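Local coordinates for protein toll-like receptor 13 (Mus musculus, PDB 4Z0C) that recognises bacterial 23S rRNA as single-stranded RNA through its leucine-rich-repeat ectodomain and signals through MYD88 and TRAF6 to activate NF-kappa-B and inflammation, at residues F487-F492 and Y518-L524; Y510-L516 and Q540-F546. One frame throughout, in Å; residues are numbered along the deposited sequence.

How the interactions relate
The two contacts join three successive coils of the leucine-rich-repeat solenoid. From the N-terminal side, 487-492, in LRR 19, comes first; the chain then passes through strand 500-502 and along 510-516 of LRR 20 before 518-524 folds back on 487-492, closing the loop of interaction 1. It continues through strand 529-531 to 540-546 of LRR 21, which closes the loop of interaction 2 by packing on 510-516. The loops therefore cross rather than nest: 510-516 lies inside the first, and 518-524 inside the second. They also touch directly, because the Phe546 ring meets Phe521 edge-to-face and also packs against Phe487 and Pro520.

Interaction 1: residues F487-F492 and Y518-L524; sequences FHEHLF and YPPFIKL
Glu489 and Tyr518 form the outer part of this contact, in which the loops following two successive strands of a leucine-rich-repeat solenoid pack together. The Glu489 side chain passes obliquely over one face of the Tyr518 ring. Glu489 CB sits 3.6 Å from Tyr518 CD2. Next, Glu489 CG makes a CH-pi contact, 3.6 Å from the centroid of the Tyr518 ring and 15° off its normal. CG stands anti to the backbone N (chi1 168°) and the chain runs on extended, which carries CD across to CE1 of Tyr518 and brings Glu489 OE1 to within 3.3 Å of Tyr518 CZ. The carboxylate ends up stacked on the ring, the two planes only 7° apart. Glutamate suits the place because its methylenes lie on an aromatic face while the flat carboxylate stacks on the outer part of the ring; Tyr518 itself is exposed.

Deeper in, the packing is apolar. Pro520, compact and rigid, presses CB against CD2 of Phe487 at 3.4 Å, and the edge of the Phe521 ring turns toward the face of Phe487, with centroids 5.6 Å apart. Phe521 runs alongside Phe492, the two side chains pointing the same way, and both also pack on Leu501 of strand 500-502. Phe492 is the phenylalanine of the F-x-x-L pattern common in typical leucine-rich repeats, a large flat side chain that fills the interior between coils. A methyl, Leu524 CD2, packs 3.9 Å from Phe492 CB. The Phe492 ring also presents an edge to the backbone, where Phe492 CD2 lies 3.2 Å from Pro520 O, which sits close to the ring plane.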
ATOM      1  N   PHE A 487     -10.345   7.767 -14.251  1.00 49.36           N
ATOM      2  CA  PHE A 487     -11.222   6.890 -15.030  1.00 61.12           C
ATOM      3  C   PHE A 487     -11.489   7.433 -16.431  1.00 57.84           C
ATOM      4  O   PHE A 487     -11.919   8.567 -16.587  1.00 59.93           O
ATOM      5  CB  PHE A 487     -12.573   6.737 -14.326  1.00 69.85           C
ATOM      6  CG  PHE A 487     -12.479   6.359 -12.874  1.00 70.06           C
ATOM      7  CD1 PHE A 487     -12.254   5.046 -12.497  1.00 63.08           C
ATOM      8  CD2 PHE A 487     -12.602   7.329 -11.884  1.00 71.64           C
ATOM      9  CE1 PHE A 487     -12.178   4.698 -11.162  1.00 60.25           C
ATOM     10  CE2 PHE A 487     -12.521   6.989 -10.545  1.00 68.09           C
ATOM     11  CZ  PHE A 487     -12.308   5.667 -10.183  1.00 61.80           C
ATOM     12  N   HIS A 488     -11.263   6.606 -17.444  1.00 61.37           N
ATOM     13  CA  HIS A 488     -11.550   6.984 -18.824  1.00 56.64           C
ATOM     14  C   HIS A 488     -13.063   7.051 -19.049  1.00 43.44           C
ATOM     15  O   HIS A 488     -13.818   6.431 -18.318  1.00 38.50           O
ATOM     16  CB  HIS A 488     -10.910   5.996 -19.802  1.00 63.46           C
ATOM     17  CG  HIS A 488     -11.311   6.224 -21.226  1.00 79.05           C
ATOM     18  ND1 HIS A 488     -10.641   7.096 -22.058  1.00 87.19           N
ATOM     19  CD2 HIS A 488     -12.334   5.722 -21.955  1.00 83.51           C
ATOM     20  CE1 HIS A 488     -11.228   7.111 -23.243  1.00 87.66           C
ATOM     21  NE2 HIS A 488     -12.261   6.289 -23.205  1.00 87.64           N
ATOM     22  N   GLU A 489     -13.490   7.820 -20.043  1.00 45.77           N
ATOM     23  CA  GLU A 489     -14.907   7.972 -20.395  1.00 56.53           C
ATOM     24  C   GLU A 489     -15.694   6.669 -20.539  1.00 58.82           C
ATOM     25  O   GLU A 489     -16.814   6.551 -20.045  1.00 60.69           O
ATOM     26  CB  GLU A 489     -15.048   8.771 -21.691  1.00 61.22           C
ATOM     27  CG  GLU A 489     -16.456   8.725 -22.258  1.00 69.04           C
ATOM     28  CD  GLU A 489     -16.580   9.410 -23.604  1.00 78.66           C
ATOM     29  OE1 GLU A 489     -15.567   9.962 -24.093  1.00 83.20           O
ATOM     30  OE2 GLU A 489     -17.699   9.389 -24.167  1.00 79.99           O
ATOM     31  N   HIS A 490     -15.100   5.705 -21.232  1.00 62.07           N
ATOM     32  CA  HIS A 490     -15.766   4.454 -21.565  1.00 69.15           C
ATOM     33  C   HIS A 490     -15.098   3.281 -20.865  1.00 66.48           C
ATOM     34  O   HIS A 490     -15.012   2.180 -21.417  1.00 65.94           O
ATOM     35  CB  HIS A 490     -15.734   4.206 -23.077  1.00 76.93           C
ATOM     36  CG  HIS A 490     -16.538   5.186 -23.871  1.00 85.40           C
ATOM     37  ND1 HIS A 490     -17.676   5.788 -23.379  1.00 89.18           N
ATOM     38  CD2 HIS A 490     -16.377   5.656 -25.132  1.00 86.38           C
ATOM     39  CE1 HIS A 490     -18.175   6.597 -24.298  1.00 88.90           C
ATOM     40  NE2 HIS A 490     -17.406   6.535 -25.370  1.00 88.27           N
ATOM     41  N   LEU A 491     -14.608   3.524 -19.656  1.00 55.30           N
ATOM     42  CA  LEU A 491     -13.939   2.482 -18.898  1.00 48.01           C
ATOM     43  C   LEU A 491     -14.916   1.360 -18.537  1.00 40.09           C
ATOM     44  O   LEU A 491     -14.651   0.185 -18.771  1.00 42.74           O
ATOM     45  CB  LEU A 491     -13.319   3.078 -17.632  1.00 40.70           C
ATOM     46  CG  LEU A 491     -12.688   2.087 -16.654  1.00 37.62           C
ATOM     47  CD1 LEU A 491     -11.691   1.194 -17.369  1.00 38.37           C
ATOM     48  CD2 LEU A 491     -12.040   2.825 -15.482  1.00 40.12           C
ATOM     49  N   PHE A 492     -16.048   1.750 -17.965  1.00 37.08           N
ATOM     50  CA  PHE A 492     -17.048   0.825 -17.448  1.00 39.96           C
ATOM     51  C   PHE A 492     -18.219   0.638 -18.404  1.00 53.27           C
ATOM     52  O   PHE A 492     -19.352   0.445 -17.966  1.00 53.53           O
ATOM     53  CB  PHE A 492     -17.536   1.304 -16.086  1.00 26.55           C
ATOM     54  CG  PHE A 492     -16.455   1.349 -15.046  1.00 26.19           C
ATOM     55  CD1 PHE A 492     -15.675   0.236 -14.783  1.00 23.86           C
ATOM     56  CD2 PHE A 492     -16.193   2.519 -14.353  1.00 32.25           C
ATOM     57  CE1 PHE A 492     -14.667   0.280 -13.822  1.00 26.93           C
ATOM     58  CE2 PHE A 492     -15.171   2.581 -13.402  1.00 28.75           C
ATOM     59  CZ  PHE A 492     -14.426   1.467 -13.118  1.00 24.79           C
ATOM     60  N   TYR A 518     -16.874  13.354 -17.577  1.00 56.36           N
ATOM     61  CA  TYR A 518     -17.452  12.010 -17.568  1.00 55.54           C
ATOM     62  C   TYR A 518     -17.435  11.422 -16.160  1.00 47.17           C
ATOM     63  O   TYR A 518     -16.403  10.935 -15.697  1.00 49.32           O
ATOM     64  CB  TYR A 518     -16.695  11.082 -18.521  1.00 51.65           C
ATOM     65  CG  TYR A 518     -16.498  11.664 -19.895  1.00 60.85           C
ATOM     66  CD1 TYR A 518     -17.559  11.752 -20.790  1.00 65.98           C
ATOM     67  CD2 TYR A 518     -15.243  12.122 -20.307  1.00 63.53           C
ATOM     68  CE1 TYR A 518     -17.380  12.292 -22.058  1.00 71.09           C
ATOM     69  CE2 TYR A 518     -15.053  12.656 -21.571  1.00 63.57           C
ATOM     70  CZ  TYR A 518     -16.126  12.740 -22.442  1.00 69.32           C
ATOM     71  OH  TYR A 518     -15.954  13.270 -23.703  1.00 70.79           O
ATOM     72  N   PRO A 519     -18.578  11.486 -15.467  1.00 38.77           N
ATOM     73  CA  PRO A 519     -18.696  10.794 -14.183  1.00 33.08           C
ATOM     74  C   PRO A 519     -18.416   9.336 -14.465  1.00 36.85           C
ATOM     75  O   PRO A 519     -18.991   8.780 -15.402  1.00 37.93           O
ATOM     76  CB  PRO A 519     -20.164  10.970 -13.818  1.00 35.37           C
ATOM     77  CG  PRO A 519     -20.637  12.111 -14.625  1.00 45.73           C
ATOM     78  CD  PRO A 519     -19.850  12.079 -15.896  1.00 45.82           C
ATOM     79  N   PRO A 520     -17.514   8.734 -13.685  1.00 35.82           N
ATOM     80  CA  PRO A 520     -16.988   7.392 -13.967  1.00 27.58           C
ATOM     81  C   PRO A 520     -17.984   6.244 -13.784  1.00 26.93           C
ATOM     82  O   PRO A 520     -17.868   5.226 -14.462  1.00 36.13           O
ATOM     83  CB  PRO A 520     -15.838   7.264 -12.972  1.00 32.46           C
ATOM     84  CG  PRO A 520     -16.174   8.218 -11.868  1.00 40.36           C
ATOM     85  CD  PRO A 520     -16.899   9.352 -12.497  1.00 35.40           C
ATOM     86  N   PHE A 521     -18.979   6.424 -12.926  1.00 25.50           N
ATOM     87  CA  PHE A 521     -19.928   5.356 -12.612  1.00 33.49           C
ATOM     88  C   PHE A 521     -21.262   5.565 -13.318  1.00 39.00           C
ATOM     89  O   PHE A 521     -22.269   4.943 -12.983  1.00 36.36           O
ATOM     90  CB  PHE A 521     -20.115   5.280 -11.099  1.00 31.28           C
ATOM     91  CG  PHE A 521     -18.819   5.258 -10.348  1.00 32.56           C
ATOM     92  CD1 PHE A 521     -17.875   4.266 -10.602  1.00 32.45           C
ATOM     93  CD2 PHE A 521     -18.517   6.247  -9.427  1.00 28.12           C
ATOM     94  CE1 PHE A 521     -16.667   4.242  -9.917  1.00 28.93           C
ATOM     95  CE2 PHE A 521     -17.307   6.236  -8.742  1.00 26.60           C
ATOM     96  CZ  PHE A 521     -16.389   5.229  -8.975  1.00 28.70           C
ATOM     97  N   ILE A 522     -21.264   6.452 -14.302  1.00 40.24           N
ATOM     98  CA  ILE A 522     -22.505   6.866 -14.947  1.00 49.58           C
ATOM     99  C   ILE A 522     -23.264   5.731 -15.665  1.00 49.66           C
ATOM    100  O   ILE A 522     -24.489   5.754 -15.740  1.00 53.04           O
ATOM    101  CB  ILE A 522     -22.252   8.072 -15.904  1.00 42.53           C
ATOM    102  CG1 ILE A 522     -23.565   8.752 -16.279  1.00 41.99           C
ATOM    103  CG2 ILE A 522     -21.493   7.640 -17.143  1.00 26.83           C
ATOM    104  CD1 ILE A 522     -24.326   9.227 -15.094  1.00 48.82           C
ATOM    105  N   LYS A 523     -22.555   4.716 -16.141  1.00 53.57           N
ATOM    106  CA  LYS A 523     -23.222   3.621 -16.850  1.00 60.73           C
ATOM    107  C   LYS A 523     -23.578   2.415 -15.966  1.00 56.70           C
ATOM    108  O   LYS A 523     -24.263   1.493 -16.407  1.00 50.83           O
ATOM    109  CB  LYS A 523     -22.405   3.169 -18.067  1.00 64.29           C
ATOM    110  CG  LYS A 523     -22.939   3.642 -19.430  1.00 71.07           C
ATOM    111  CD  LYS A 523     -23.355   5.119 -19.442  1.00 76.69           C
ATOM    112  CE  LYS A 523     -24.871   5.313 -19.319  1.00 81.81           C
ATOM    113  NZ  LYS A 523     -25.623   4.825 -20.510  1.00 83.31           N
ATOM    114  N   LEU A 524     -23.124   2.428 -14.718  1.00 50.54           N
ATOM    115  CA  LEU A 524     -23.358   1.304 -13.829  1.00 45.96           C
ATOM    116  C   LEU A 524     -24.744   1.379 -13.181  1.00 46.58           C
ATOM    117  O   LEU A 524     -24.871   1.625 -11.980  1.00 44.18           O
ATOM    118  CB  LEU A 524     -22.266   1.251 -12.771  1.00 39.42           C
ATOM    119  CG  LEU A 524     -20.856   1.143 -13.341  1.00 32.55           C
ATOM    120  CD1 LEU A 524     -19.833   1.171 -12.211  1.00 30.00           C
ATOM    121  CD2 LEU A 524     -20.687  -0.100 -14.211  1.00 31.93           C
TER

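Interaction 2: residues Y510-L516 and Q540-F546; sequences YETTRTL and QVVPSNF. With nucleotides of chain D.
Asn545 grips the backbone of Leu516 with both ends of its side-chain amide, as a neighbouring strand might. Asn545 OD1 accepts from Leu516 N at 3.0 Å, the donor tilted somewhat from the amide carbonyl plane. Asn545 ND2 gives the shorter bond, 2.7 Å to Leu516 O, arriving on a lone pair in the carbonyl plane. Asparagine suits the task because one short side chain carries both a donor and an acceptor; chi1 of 59° sets CG between the backbone N and carbonyl carbon and turns the amide toward Leu516.

Next to this clamp, Ser544 N donates to Arg514 O, and the hydroxyls of Thr515 OG1 and Ser544 OG are hydrogen-bonded at 3.0 Å. The contact is the step from LRR 20 to LRR 21, where successive coils of the solenoid lie side by side: Val541 N bonds to Tyr510 O, and a water donates to both Thr512 O and Val541 O. Pro543 lays CG over the centre of the Tyr510 ring, 3.5 Å from its centroid, a CH-pi contact that suits proline, whose compact ring bears slightly polarised C-H groups.

The far end meets bound RNA, chain D. Thr512 OG1 donates to phosphate oxygen OP2 of C11 of chain D, while Arg514 salt-bridges another phosphate. Gln540, its NE2 held by His537 O, accepts from N4 of C11 through OE1. N4 of C2 of chain D donates to Glu511 OE1 at 2.8 Å, nearly straight at 174°, and Glu511 OE2 comes within 2.6 Å of N3 of that base.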
ATOM      1  N   TYR A 510      -8.250  13.259  -5.835  1.00 27.96           N
ATOM      2  CA  TYR A 510      -8.327  14.563  -6.494  1.00 24.91           C
ATOM      3  C   TYR A 510      -7.780  15.664  -5.580  1.00 27.88           C
ATOM      4  O   TYR A 510      -8.196  15.777  -4.436  1.00 34.42           O
ATOM      5  CB  TYR A 510      -9.761  14.868  -6.923  1.00 26.27           C
ATOM      6  CG  TYR A 510     -10.312  13.860  -7.904  1.00 24.03           C
ATOM      7  CD1 TYR A 510     -10.884  12.675  -7.463  1.00 28.02           C
ATOM      8  CD2 TYR A 510     -10.237  14.085  -9.275  1.00 18.07           C
ATOM      9  CE1 TYR A 510     -11.384  11.739  -8.358  1.00 28.56           C
ATOM     10  CE2 TYR A 510     -10.728  13.154 -10.183  1.00 22.19           C
ATOM     11  CZ  TYR A 510     -11.298  11.985  -9.715  1.00 29.63           C
ATOM     12  OH  TYR A 510     -11.794  11.065 -10.604  1.00 34.53           O
ATOM     13  N   GLU A 511      -6.825  16.452  -6.075  1.00 33.17           N
ATOM     14  CA  GLU A 511      -6.177  17.471  -5.246  1.00 35.31           C
ATOM     15  C   GLU A 511      -6.811  18.862  -5.357  1.00 29.70           C
ATOM     16  O   GLU A 511      -6.301  19.820  -4.790  1.00 29.32           O
ATOM     17  CB  GLU A 511      -4.680  17.560  -5.542  1.00 30.11           C
ATOM     18  CG  GLU A 511      -3.940  16.271  -5.337  1.00 34.17           C
ATOM     19  CD  GLU A 511      -2.472  16.483  -5.040  1.00 39.64           C
ATOM     20  OE1 GLU A 511      -1.918  17.547  -5.418  1.00 36.36           O
ATOM     21  OE2 GLU A 511      -1.870  15.579  -4.424  1.00 37.57           O
ATOM     22  N   THR A 512      -7.923  18.960  -6.073  1.00 32.00           N
ATOM     23  CA  THR A 512      -8.641  20.219  -6.207  1.00 36.76           C
ATOM     24  C   THR A 512     -10.112  19.929  -6.526  1.00 36.33           C
ATOM     25  O   THR A 512     -10.479  18.782  -6.793  1.00 33.07           O
ATOM     26  CB  THR A 512      -8.029  21.101  -7.324  1.00 37.62           C
ATOM     27  OG1 THR A 512      -8.622  22.412  -7.298  1.00 35.59           O
ATOM     28  CG2 THR A 512      -8.234  20.454  -8.693  1.00 33.14           C
ATOM     29  N   THR A 513     -10.953  20.961  -6.442  1.00 32.91           N
ATOM     30  CA  THR A 513     -12.354  20.855  -6.838  1.00 25.84           C
ATOM     31  C   THR A 513     -12.503  20.556  -8.324  1.00 27.34           C
ATOM     32  O   THR A 513     -11.895  21.215  -9.163  1.00 31.29           O
ATOM     33  CB  THR A 513     -13.129  22.143  -6.486  1.00 30.73           C
ATOM     34  OG1 THR A 513     -13.113  22.325  -5.069  1.00 33.13           O
ATOM     35  CG2 THR A 513     -14.577  22.060  -6.970  1.00 26.12           C
ATOM     36  N   ARG A 514     -13.322  19.568  -8.652  1.00 32.00           N
ATOM     37  CA  ARG A 514     -13.490  19.144 -10.039  1.00 36.31           C
ATOM     38  C   ARG A 514     -14.948  18.848 -10.305  1.00 36.29           C
ATOM     39  O   ARG A 514     -15.665  18.400  -9.417  1.00 36.74           O
ATOM     40  CB  ARG A 514     -12.656  17.881 -10.345  1.00 31.81           C
ATOM     41  CG  ARG A 514     -11.156  18.112 -10.485  1.00 40.05           C
ATOM     42  CD  ARG A 514     -10.846  18.671 -11.866  1.00 45.73           C
ATOM     43  NE  ARG A 514      -9.671  19.540 -11.887  1.00 56.16           N
ATOM     44  CZ  ARG A 514      -8.416  19.112 -11.942  1.00 57.25           C
ATOM     45  NH1 ARG A 514      -8.152  17.812 -11.978  1.00 71.04           N
ATOM     46  NH2 ARG A 514      -7.423  19.985 -11.963  1.00 43.52           N
ATOM     47  N   THR A 515     -15.394  19.133 -11.517  1.00 35.19           N
ATOM     48  CA  THR A 515     -16.655  18.602 -11.984  1.00 38.80           C
ATOM     49  C   THR A 515     -16.287  17.813 -13.219  1.00 43.45           C
ATOM     50  O   THR A 515     -15.866  18.380 -14.224  1.00 43.15           O
ATOM     51  CB  THR A 515     -17.676  19.684 -12.341  1.00 36.93           C
ATOM     52  OG1 THR A 515     -17.945  20.492 -11.191  1.00 39.89           O
ATOM     53  CG2 THR A 515     -18.983  19.040 -12.843  1.00 34.27           C
ATOM     54  N   LEU A 516     -16.375  16.496 -13.115  1.00 39.91           N
ATOM     55  CA  LEU A 516     -15.917  15.622 -14.177  1.00 37.14           C
ATOM     56  C   LEU A 516     -16.806  15.678 -15.413  1.00 42.21           C
ATOM     57  O   LEU A 516     -18.035  15.627 -15.320  1.00 40.25           O
ATOM     58  CB  LEU A 516     -15.824  14.199 -13.667  1.00 31.90           C
ATOM     59  CG  LEU A 516     -14.871  14.026 -12.495  1.00 28.63           C
ATOM     60  CD1 LEU A 516     -14.828  12.543 -12.169  1.00 31.07           C
ATOM     61  CD2 LEU A 516     -13.496  14.536 -12.869  1.00 22.79           C
ATOM     62  N   GLN A 540      -9.443  12.479  -1.020  1.00 28.16           N
ATOM     63  CA  GLN A 540      -9.385  13.940  -0.906  1.00 30.43           C
ATOM     64  C   GLN A 540     -10.620  14.642  -1.453  1.00 27.50           C
ATOM     65  O   GLN A 540     -11.732  14.390  -0.977  1.00 22.66           O
ATOM     66  CB  GLN A 540      -8.091  14.515  -1.511  1.00 23.41           C
ATOM     67  CG  GLN A 540      -6.913  14.332  -0.577  1.00 21.15           C
ATOM     68  CD  GLN A 540      -5.587  14.633  -1.213  1.00 24.74           C
ATOM     69  OE1 GLN A 540      -5.342  15.749  -1.679  1.00 20.58           O
ATOM     70  NE2 GLN A 540      -4.707  13.639  -1.226  1.00 32.37           N
ATOM     71  N   VAL A 541     -10.438  15.540  -2.418  1.00 18.01           N
ATOM     72  CA  VAL A 541     -11.582  16.334  -2.855  1.00 25.37           C
ATOM     73  C   VAL A 541     -12.457  15.498  -3.765  1.00 26.51           C
ATOM     74  O   VAL A 541     -12.077  15.219  -4.898  1.00 27.69           O
ATOM     75  CB  VAL A 541     -11.176  17.641  -3.591  1.00 32.98           C
ATOM     76  CG1 VAL A 541     -12.380  18.607  -3.672  1.00 18.75           C
ATOM     77  CG2 VAL A 541      -9.975  18.301  -2.917  1.00 30.68           C
ATOM     78  N   VAL A 542     -13.608  15.056  -3.270  1.00 27.55           N
ATOM     79  CA  VAL A 542     -14.495  14.271  -4.117  1.00 29.69           C
ATOM     80  C   VAL A 542     -15.134  15.174  -5.181  1.00 27.24           C
ATOM     81  O   VAL A 542     -15.740  16.167  -4.838  1.00 30.66           O
ATOM     82  CB  VAL A 542     -15.580  13.541  -3.306  1.00 30.18           C
ATOM     83  CG1 VAL A 542     -16.530  12.837  -4.238  1.00 29.07           C
ATOM     84  CG2 VAL A 542     -14.947  12.549  -2.318  1.00 18.69           C
ATOM     85  N   PRO A 543     -14.979  14.833  -6.477  1.00 34.99           N
ATOM     86  CA  PRO A 543     -15.606  15.625  -7.545  1.00 31.85           C
ATOM     87  C   PRO A 543     -17.087  15.834  -7.267  1.00 26.55           C
ATOM     88  O   PRO A 543     -17.723  14.956  -6.684  1.00 29.07           O
ATOM     89  CB  PRO A 543     -15.405  14.752  -8.788  1.00 25.15           C
ATOM     90  CG  PRO A 543     -14.145  14.018  -8.504  1.00 26.13           C
ATOM     91  CD  PRO A 543     -14.189  13.713  -7.025  1.00 23.15           C
ATOM     92  N   SER A 544     -17.627  16.966  -7.696  1.00 20.64           N
ATOM     93  CA  SER A 544     -18.971  17.369  -7.288  1.00 31.56           C
ATOM     94  C   SER A 544     -20.050  16.478  -7.899  1.00 32.86           C
ATOM     95  O   SER A 544     -21.151  16.381  -7.362  1.00 33.02           O
ATOM     96  CB  SER A 544     -19.233  18.849  -7.607  1.00 31.03           C
ATOM     97  OG  SER A 544     -19.434  19.027  -8.994  1.00 38.85           O
ATOM     98  N   ASN A 545     -19.738  15.838  -9.021  1.00 31.49           N
ATOM     99  CA  ASN A 545     -20.686  14.933  -9.668  1.00 34.70           C
ATOM    100  C   ASN A 545     -20.160  13.488  -9.652  1.00 35.47           C
ATOM    101  O   ASN A 545     -20.489  12.661 -10.522  1.00 25.33           O
ATOM    102  CB  ASN A 545     -20.933  15.367 -11.109  1.00 32.81           C
ATOM    103  CG  ASN A 545     -19.663  15.384 -11.926  1.00 35.14           C
ATOM    104  OD1 ASN A 545     -18.562  15.441 -11.372  1.00 36.03           O
ATOM    105  ND2 ASN A 545     -19.801  15.299 -13.247  1.00 37.70           N
ATOM    106  N   PHE A 546     -19.343  13.186  -8.651  1.00 28.68           N
ATOM    107  CA  PHE A 546     -18.661  11.907  -8.623  1.00 30.47           C
ATOM    108  C   PHE A 546     -19.600  10.705  -8.645  1.00 31.19           C
ATOM    109  O   PHE A 546     -19.255   9.670  -9.234  1.00 29.71           O
ATOM    110  CB  PHE A 546     -17.730  11.837  -7.420  1.00 33.31           C
ATOM    111  CG  PHE A 546     -16.670  10.777  -7.535  1.00 32.48           C
ATOM    112  CD1 PHE A 546     -15.723  10.839  -8.540  1.00 28.53           C
ATOM    113  CD2 PHE A 546     -16.618   9.724  -6.623  1.00 30.33           C
ATOM    114  CE1 PHE A 546     -14.744   9.879  -8.644  1.00 29.29           C
ATOM    115  CE2 PHE A 546     -15.637   8.763  -6.706  1.00 22.72           C
ATOM    116  CZ  PHE A 546     -14.705   8.829  -7.725  1.00 31.19           C
TER
ATOM    117  P     C D  11      -6.655  24.442  -4.542  1.00 36.54           P
ATOM    118  OP1   C D  11      -6.710  25.663  -3.714  1.00 38.38           O
ATOM    119  OP2   C D  11      -7.253  24.425  -5.905  1.00 32.02           O
ATOM    120  O5'   C D  11      -5.119  23.984  -4.621  1.00 25.00           O
ATOM    121  C5'   C D  11      -4.709  22.888  -5.440  1.00 25.13           C
ATOM    122  C4'   C D  11      -3.216  22.642  -5.349  1.00 33.70           C
ATOM    123  O4'   C D  11      -2.859  22.281  -3.991  1.00 33.85           O
ATOM    124  C3'   C D  11      -2.652  21.496  -6.187  1.00 37.46           C
ATOM    125  O3'   C D  11      -2.428  21.841  -7.539  1.00 39.56           O
ATOM    126  C2'   C D  11      -1.357  21.150  -5.462  1.00 38.63           C
ATOM    127  O2'   C D  11      -0.321  22.044  -5.838  1.00 46.94           O
ATOM    128  C1'   C D  11      -1.731  21.426  -4.004  1.00 37.14           C
ATOM    129  N1    C D  11      -2.020  20.187  -3.250  1.00 35.72           N
ATOM    130  C2    C D  11      -0.899  19.569  -2.716  1.00 36.16           C
ATOM    131  O2    C D  11       0.201  20.093  -2.914  1.00 22.89           O
ATOM    132  N3    C D  11      -1.033  18.439  -1.994  1.00 37.11           N
ATOM    133  C4    C D  11      -2.235  17.905  -1.817  1.00 29.16           C
ATOM    134  N4    C D  11      -2.277  16.779  -1.088  1.00 19.32           N
ATOM    135  C5    C D  11      -3.408  18.508  -2.365  1.00 27.23           C
ATOM    136  C6    C D  11      -3.264  19.642  -3.071  1.00 27.11           C
ATOM    137  P     C D  10      -5.196  23.313   0.962  1.00 39.18           P
ATOM    138  OP1   C D  10      -4.959  24.373  -0.042  1.00 39.37           O
ATOM    139  OP2   C D  10      -5.817  23.668   2.267  1.00 38.69           O
ATOM    140  O5'   C D  10      -6.075  22.190   0.266  1.00 37.42           O
ATOM    141  C5'   C D  10      -5.633  21.588  -0.944  1.00 28.15           C
ATOM    142  C4'   C D  10      -6.677  21.702  -2.020  1.00 32.27           C
ATOM    143  O4'   C D  10      -7.845  20.933  -1.620  1.00 27.40           O
ATOM    144  C3'   C D  10      -7.171  23.125  -2.311  1.00 32.05           C
ATOM    145  O3'   C D  10      -7.399  23.276  -3.713  1.00 43.05           O
ATOM    146  C2'   C D  10      -8.502  23.185  -1.564  1.00 28.84           C
ATOM    147  O2'   C D  10      -9.437  24.078  -2.124  1.00 23.56           O
ATOM    148  C1'   C D  10      -8.997  21.742  -1.682  1.00 29.64           C
ATOM    149  N1    C D  10      -9.906  21.356  -0.596  1.00 32.06           N
ATOM    150  C2    C D  10     -11.279  21.258  -0.868  1.00 31.69           C
ATOM    151  O2    C D  10     -11.708  21.455  -2.014  1.00 30.99           O
ATOM    152  N3    C D  10     -12.119  20.937   0.134  1.00 30.09           N
ATOM    153  C4    C D  10     -11.650  20.733   1.363  1.00 37.20           C
ATOM    154  N4    C D  10     -12.548  20.417   2.310  1.00 44.98           N
ATOM    155  C5    C D  10     -10.260  20.836   1.673  1.00 30.90           C
ATOM    156  C6    C D  10      -9.425  21.142   0.671  1.00 31.77           C
ATOM    157  P     C D   2       7.991  13.093  -5.156  1.00 44.78           P
ATOM    158  OP1   C D   2       7.466  13.544  -6.461  1.00 38.44           O
ATOM    159  OP2   C D   2       9.174  13.687  -4.466  1.00 42.25           O
ATOM    160  O5'   C D   2       6.747  13.252  -4.164  1.00 45.04           O
ATOM    161  C5'   C D   2       6.791  12.806  -2.810  1.00 42.38           C
ATOM    162  C4'   C D   2       5.436  12.345  -2.331  1.00 46.18           C
ATOM    163  O4'   C D   2       4.514  13.473  -2.262  1.00 45.72           O
ATOM    164  C3'   C D   2       4.767  11.300  -3.220  1.00 41.48           C
ATOM    165  O3'   C D   2       4.077  10.389  -2.367  1.00 30.51           O
ATOM    166  C2'   C D   2       3.753  12.117  -4.009  1.00 36.07           C
ATOM    167  O2'   C D   2       2.670  11.381  -4.528  1.00 34.60           O
ATOM    168  C1'   C D   2       3.336  13.155  -2.972  1.00 39.86           C
ATOM    169  N1    C D   2       2.750  14.367  -3.544  1.00 42.51           N
ATOM    170  C2    C D   2       1.354  14.418  -3.609  1.00 42.05           C
ATOM    171  O2    C D   2       0.705  13.458  -3.172  1.00 44.89           O
ATOM    172  N3    C D   2       0.758  15.502  -4.143  1.00 42.51           N
ATOM    173  C4    C D   2       1.512  16.513  -4.600  1.00 37.44           C
ATOM    174  N4    C D   2       0.903  17.582  -5.127  1.00 34.44           N
ATOM    175  C5    C D   2       2.932  16.476  -4.532  1.00 20.95           C
ATOM    176  C6    C D   2       3.513  15.396  -4.009  1.00 25.77           C
TER
HETATM  177  O   HOH W   1     -12.686  17.232  -6.990  1.00 21.87           O